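Local coordinates for protein argininosuccinate lyase (Chelativorans sp., PDB 6RXA) that probably splits argininosuccinate into fumarate and arginine, and as an EDDS lyase of the aspartase/fumarase superfamily breaks C-N bonds, at residues Phe248-Ile259 against Leu335-Val346. The protein carries 2 engineered substitutions. Numbering follows the deposited sequence.
Sequences FLSGLSRLASEI and LIAATHAMTGVV
Met342 sends CG out anti to its carbonyl carbon (chi1 -70°), and bends at chi2 and chi3 carry SD and CE in among Leu252, Leu255, Ala256 and Ile259. It is a knob in a hole. Met342 CG lies 3.7 Å from Leu252 CD2. Met342 SD rests on Ala256 CB, and Met342 CE reaches the backbone, 3.9 Å from Ala256 CA. Ile259 CD1 meets Met342 CE tip to tip, while Leu255 runs past the methionine in the opposing direction. Beyond the knob, Leu255 CD2 touches Val346 CG2, and Ile259 CD1 lies 3.9 Å from Val345 CG1.

At the other end, with CG anti to the backbone N (chi1 159°), the Phe248 ring turns its edge to Thr339. Thr339 OG1 lies in the ring plane, 3.3 Å from Phe248 CE2. Thr339 OG1 donates to Leu335 O at 2.8 Å, from above the carbonyl plane. Thr339 N reaches the same oxygen from the opposite face. Leu335 CD1 packs on Leu249 CD1 at 3.8 Å. No hydrogen bond links the two segments.

The segment axes approach to 11.0 Å and cross at 37°. Phe248 and Leu255 also pack on helices 112-147 and 168-193. Arg254, on another side of its helix, bonds to a second subunit. The arrangement is typical of the central helical bundle of the aspartase/fumarase superfamily.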
ATOM      1  N   PHE A 248      13.126   6.743  -4.552  1.00 11.33           N
ATOM      2  CA  PHE A 248      13.957   7.934  -4.473  1.00 11.46           C
ATOM      3  C   PHE A 248      13.550   8.807  -3.287  1.00 11.03           C
ATOM      4  O   PHE A 248      14.390   9.228  -2.481  1.00 13.39           O
ATOM      5  CB  PHE A 248      13.879   8.731  -5.786  1.00 12.19           C
ATOM      6  CG  PHE A 248      14.281  10.164  -5.611  1.00 11.70           C
ATOM      7  CD1 PHE A 248      15.587  10.493  -5.300  1.00 12.01           C
ATOM      8  CD2 PHE A 248      13.347  11.171  -5.670  1.00 12.10           C
ATOM      9  CE1 PHE A 248      15.957  11.785  -5.070  1.00 12.31           C
ATOM     10  CE2 PHE A 248      13.708  12.475  -5.449  1.00 12.81           C
ATOM     11  CZ  PHE A 248      15.011  12.800  -5.153  1.00 12.15           C
ATOM     12  N   LEU A 249      12.251   9.067  -3.147  1.00 11.45           N
ATOM     13  CA  LEU A 249      11.800   9.924  -2.057  1.00 11.01           C
ATOM     14  C   LEU A 249      12.033   9.277  -0.702  1.00 10.85           C
ATOM     15  O   LEU A 249      12.208   9.998   0.286  1.00 11.91           O
ATOM     16  CB  LEU A 249      10.341  10.348  -2.246  1.00 11.25           C
ATOM     17  CG  LEU A 249      10.129  11.472  -3.278  1.00 12.02           C
ATOM     18  CD1 LEU A 249       8.669  11.633  -3.635  1.00 12.47           C
ATOM     19  CD2 LEU A 249      10.681  12.786  -2.731  1.00 12.36           C
ATOM     20  N   SER A 250      12.022   7.939  -0.626  1.00 10.75           N
ATOM     21  CA  SER A 250      12.295   7.313   0.664  1.00 11.04           C
ATOM     22  C   SER A 250      13.718   7.619   1.116  1.00 10.42           C
ATOM     23  O   SER A 250      13.958   7.808   2.316  1.00 12.94           O
ATOM     24  CB  SER A 250      12.018   5.802   0.654  1.00 11.67           C
ATOM     25  OG  SER A 250      13.090   5.071   0.084  1.00 13.36           O
ATOM     26  N   GLY A 251      14.665   7.717   0.179  1.00 11.19           N
ATOM     27  CA  GLY A 251      16.016   8.081   0.565  1.00 11.39           C
ATOM     28  C   GLY A 251      16.113   9.533   0.963  1.00 11.76           C
ATOM     29  O   GLY A 251      16.916   9.897   1.830  1.00 12.93           O
ATOM     30  N   LEU A 252      15.298  10.378   0.329  1.00 12.21           N
ATOM     31  CA  LEU A 252      15.198  11.785   0.698  1.00 11.55           C
ATOM     32  C   LEU A 252      14.575  11.945   2.080  1.00 10.80           C
ATOM     33  O   LEU A 252      15.068  12.738   2.892  1.00 12.49           O
ATOM     34  CB  LEU A 252      14.430  12.519  -0.410  1.00 12.75           C
ATOM     35  CG  LEU A 252      14.258  14.021  -0.212  1.00 12.95           C
ATOM     36  CD1 LEU A 252      14.179  14.768  -1.532  1.00 13.11           C
ATOM     37  CD2 LEU A 252      13.029  14.313   0.614  1.00 12.90           C
ATOM     38  N   SER A 253      13.536  11.167   2.393  1.00 11.43           N
ATOM     39  CA  SER A 253      12.998  11.150   3.750  1.00 11.90           C
ATOM     40  C   SER A 253      14.063  10.755   4.770  1.00 11.03           C
ATOM     41  O   SER A 253      14.145  11.343   5.855  1.00 12.84           O
ATOM     42  CB  SER A 253      11.805  10.195   3.822  1.00 12.10           C
ATOM     43  OG  SER A 253      11.391  10.042   5.165  1.00 13.36           O
ATOM     44  N   ARG A 254      14.879   9.759   4.445  1.00 11.82           N
ATOM     45  CA  ARG A 254      15.893   9.299   5.385  1.00 10.70           C
ATOM     46  C   ARG A 254      16.937  10.373   5.656  1.00 11.57           C
ATOM     47  O   ARG A 254      17.360  10.560   6.805  1.00 12.48           O
ATOM     48  CB  ARG A 254      16.532   8.017   4.844  1.00 11.55           C
ATOM     49  CG  ARG A 254      15.571   6.842   4.903  1.00 11.60           C
ATOM     50  CD  ARG A 254      16.048   5.625   4.122  1.00 13.21           C
ATOM     51  NE  ARG A 254      17.086   4.917   4.835  1.00 15.48           N
ATOM     52  CZ  ARG A 254      17.816   3.947   4.300  1.00 15.77           C
ATOM     53  NH1 ARG A 254      17.623   3.614   3.011  1.00 15.92           N
ATOM     54  NH2 ARG A 254      18.718   3.317   5.065  1.00 15.26           N
ATOM     55  N   LEU A 255      17.355  11.104   4.622  1.00 11.50           N
ATOM     56  CA  LEU A 255      18.276  12.213   4.843  1.00 11.70           C
ATOM     57  C   LEU A 255      17.612  13.319   5.647  1.00 11.38           C
ATOM     58  O   LEU A 255      18.228  13.885   6.555  1.00 12.45           O
ATOM     59  CB  LEU A 255      18.776  12.777   3.515  1.00 12.55           C
ATOM     60  CG  LEU A 255      19.701  13.982   3.656  1.00 13.41           C
ATOM     61  CD1 LEU A 255      20.962  13.638   4.440  1.00 13.29           C
ATOM     62  CD2 LEU A 255      20.078  14.536   2.283  1.00 13.67           C
ATOM     63  N   ALA A 256      16.366  13.670   5.306  1.00 11.27           N
ATOM     64  CA  ALA A 256      15.660  14.681   6.082  1.00 11.47           C
ATOM     65  C   ALA A 256      15.564  14.277   7.549  1.00 11.43           C
ATOM     66  O   ALA A 256      15.774  15.103   8.444  1.00 13.34           O
ATOM     67  CB  ALA A 256      14.267  14.903   5.490  1.00 11.24           C
ATOM     68  N   SER A 257      15.233  13.016   7.814  1.00 12.12           N
ATOM     69  CA  SER A 257      15.151  12.544   9.194  1.00 11.98           C
ATOM     70  C   SER A 257      16.511  12.618   9.878  1.00 11.53           C
ATOM     71  O   SER A 257      16.608  13.031  11.043  1.00 12.68           O
ATOM     72  CB  SER A 257      14.592  11.122   9.203  1.00 12.72           C
ATOM     73  OG  SER A 257      14.211  10.701  10.498  1.00 12.87           O
ATOM     74  N   GLU A 258      17.578  12.236   9.170  1.00 11.75           N
ATOM     75  CA  GLU A 258      18.924  12.303   9.732  1.00 10.95           C
ATOM     76  C   GLU A 258      19.250  13.720  10.174  1.00 11.35           C
ATOM     77  O   GLU A 258      19.729  13.944  11.292  1.00 12.55           O
ATOM     78  CB  GLU A 258      19.945  11.859   8.684  1.00 11.80           C
ATOM     79  CG  GLU A 258      21.323  11.582   9.270  1.00 11.85           C
ATOM     80  CD  GLU A 258      21.547  10.109   9.557  1.00 12.67           C
ATOM     81  OE1 GLU A 258      21.357   9.299   8.620  1.00 12.38           O
ATOM     82  OE2 GLU A 258      21.924   9.769  10.717  1.00 13.31           O
ATOM     83  N   ILE A 259      18.991  14.688   9.294  1.00 10.76           N
ATOM     84  CA  ILE A 259      19.269  16.095   9.584  1.00 11.31           C
ATOM     85  C   ILE A 259      18.369  16.591  10.711  1.00 11.68           C
ATOM     86  O   ILE A 259      18.794  17.382  11.558  1.00 12.54           O
ATOM     87  CB  ILE A 259      19.138  16.947   8.308  1.00 11.37           C
ATOM     88  CG1 ILE A 259      20.213  16.546   7.292  1.00 12.17           C
ATOM     89  CG2 ILE A 259      19.241  18.423   8.657  1.00 11.60           C
ATOM     90  CD1 ILE A 259      20.068  17.216   5.932  1.00 13.70           C
ATOM     91  N   LEU A 335       7.124  15.910  -5.463  1.00 11.89           N
ATOM     92  CA  LEU A 335       8.478  15.378  -5.507  1.00 11.14           C
ATOM     93  C   LEU A 335       9.475  16.466  -5.854  1.00 10.98           C
ATOM     94  O   LEU A 335      10.538  16.561  -5.233  1.00 12.89           O
ATOM     95  CB  LEU A 335       8.549  14.236  -6.523  1.00 11.22           C
ATOM     96  CG  LEU A 335       9.924  13.602  -6.725  1.00 12.73           C
ATOM     97  CD1 LEU A 335       9.765  12.149  -7.204  1.00 13.91           C
ATOM     98  CD2 LEU A 335      10.794  14.367  -7.722  1.00 13.30           C
ATOM     99  N   ILE A 336       9.143  17.310  -6.837  1.00 12.18           N
ATOM    100  CA  ILE A 336      10.073  18.349  -7.261  1.00 12.05           C
ATOM    101  C   ILE A 336      10.270  19.365  -6.145  1.00 12.36           C
ATOM    102  O   ILE A 336      11.394  19.797  -5.869  1.00 12.83           O
ATOM    103  CB  ILE A 336       9.589  19.003  -8.573  1.00 13.10           C
ATOM    104  CG1 ILE A 336       9.560  17.987  -9.727  1.00 14.36           C
ATOM    105  CG2 ILE A 336      10.480  20.193  -8.900  1.00 13.03           C
ATOM    106  CD1 ILE A 336      10.907  17.477 -10.180  1.00 14.82           C
ATOM    107  N   ALA A 337       9.186  19.753  -5.476  1.00 12.80           N
ATOM    108  CA  ALA A 337       9.284  20.700  -4.372  1.00 13.27           C
ATOM    109  C   ALA A 337      10.164  20.152  -3.256  1.00 12.54           C
ATOM    110  O   ALA A 337      11.023  20.865  -2.727  1.00 13.40           O
ATOM    111  CB  ALA A 337       7.886  21.032  -3.857  1.00 13.76           C
ATOM    112  N   ALA A 338       9.963  18.884  -2.887  1.00 12.20           N
ATOM    113  CA  ALA A 338      10.774  18.288  -1.835  1.00 12.20           C
ATOM    114  C   ALA A 338      12.225  18.170  -2.263  1.00 11.62           C
ATOM    115  O   ALA A 338      13.136  18.394  -1.451  1.00 12.63           O
ATOM    116  CB  ALA A 338      10.221  16.914  -1.478  1.00 12.51           C
ATOM    117  N   THR A 339      12.470  17.801  -3.523  1.00 11.87           N
ATOM    118  CA  THR A 339      13.848  17.677  -3.995  1.00 11.75           C
ATOM    119  C   THR A 339      14.557  19.021  -3.984  1.00 12.32           C
ATOM    120  O   THR A 339      15.714  19.118  -3.566  1.00 13.09           O
ATOM    121  CB  THR A 339      13.872  17.061  -5.395  1.00 12.83           C
ATOM    122  OG1 THR A 339      13.243  15.772  -5.365  1.00 12.99           O
ATOM    123  CG2 THR A 339      15.292  16.891  -5.882  1.00 13.06           C
ATOM    124  N   HIS A 340      13.883  20.071  -4.463  1.00 12.55           N
ATOM    125  CA  HIS A 340      14.448  21.410  -4.414  1.00 12.68           C
ATOM    126  C   HIS A 340      14.684  21.860  -2.981  1.00 12.74           C
ATOM    127  O   HIS A 340      15.743  22.407  -2.655  1.00 12.85           O
ATOM    128  CB  HIS A 340      13.506  22.379  -5.121  1.00 13.09           C
ATOM    129  CG  HIS A 340      13.513  22.251  -6.608  1.00 14.49           C
ATOM    130  ND1 HIS A 340      12.533  22.808  -7.403  1.00 15.15           N
ATOM    131  CD2 HIS A 340      14.389  21.657  -7.453  1.00 14.81           C
ATOM    132  CE1 HIS A 340      12.805  22.562  -8.673  1.00 15.09           C
ATOM    133  NE2 HIS A 340      13.927  21.865  -8.730  1.00 14.72           N
ATOM    134  N   ALA A 341      13.719  21.610  -2.092  1.00 12.91           N
ATOM    135  CA  ALA A 341      13.888  22.006  -0.697  1.00 13.29           C
ATOM    136  C   ALA A 341      15.109  21.330  -0.083  1.00 13.15           C
ATOM    137  O   ALA A 341      15.914  21.972   0.599  1.00 14.16           O
ATOM    138  CB  ALA A 341      12.624  21.668   0.099  1.00 14.02           C
ATOM    139  N   MET A 342      15.262  20.021  -0.308  1.00 12.32           N
ATOM    140  CA  MET A 342      16.387  19.303   0.293  1.00 11.81           C
ATOM    141  C   MET A 342      17.714  19.690  -0.356  1.00 12.70           C
ATOM    142  O   MET A 342      18.755  19.676   0.314  1.00 12.97           O
ATOM    143  CB  MET A 342      16.128  17.799   0.253  1.00 11.87           C
ATOM    144  CG  MET A 342      15.025  17.350   1.204  1.00 12.99           C
ATOM    145  SD  MET A 342      15.357  17.795   2.936  1.00 17.15           S
ATOM    146  CE  MET A 342      16.901  16.912   3.194  1.00 17.24           C
ATOM    147  N   THR A 343      17.689  20.080  -1.635  1.00 13.34           N
ATOM    148  CA  THR A 343      18.877  20.638  -2.279  1.00 13.51           C
ATOM    149  C   THR A 343      19.345  21.877  -1.529  1.00 13.46           C
ATOM    150  O   THR A 343      20.528  22.008  -1.194  1.00 13.85           O
ATOM    151  CB  THR A 343      18.557  20.979  -3.742  1.00 14.18           C
ATOM    152  OG1 THR A 343      18.180  19.785  -4.449  1.00 13.99           O
ATOM    153  CG2 THR A 343      19.751  21.631  -4.464  1.00 15.28           C
ATOM    154  N   GLY A 344      18.409  22.783  -1.217  1.00 13.31           N
ATOM    155  CA  GLY A 344      18.765  23.988  -0.485  1.00 13.59           C
ATOM    156  C   GLY A 344      19.133  23.722   0.965  1.00 13.42           C
ATOM    157  O   GLY A 344      20.044  24.353   1.504  1.00 13.97           O
ATOM    158  N   VAL A 345      18.432  22.787   1.615  1.00 13.27           N
ATOM    159  CA  VAL A 345      18.792  22.393   2.977  1.00 13.35           C
ATOM    160  C   VAL A 345      20.247  21.948   3.037  1.00 13.90           C
ATOM    161  O   VAL A 345      21.008  22.341   3.934  1.00 14.25           O
ATOM    162  CB  VAL A 345      17.851  21.286   3.487  1.00 13.42           C
ATOM    163  CG1 VAL A 345      18.462  20.610   4.716  1.00 13.81           C
ATOM    164  CG2 VAL A 345      16.496  21.852   3.821  1.00 13.52           C
ATOM    165  N   VAL A 346      20.639  21.067   2.112  1.00 13.62           N
ATOM    166  CA  VAL A 346      21.997  20.531   2.119  1.00 13.69           C
ATOM    167  C   VAL A 346      23.001  21.634   1.824  1.00 14.21           C
ATOM    168  O   VAL A 346      23.998  21.806   2.538  1.00 13.98           O
ATOM    169  CB  VAL A 346      22.121  19.353   1.129  1.00 14.12           C
ATOM    170  CG1 VAL A 346      23.587  19.020   0.887  1.00 14.87           C
ATOM    171  CG2 VAL A 346      21.336  18.142   1.628  1.00 14.13           C
TER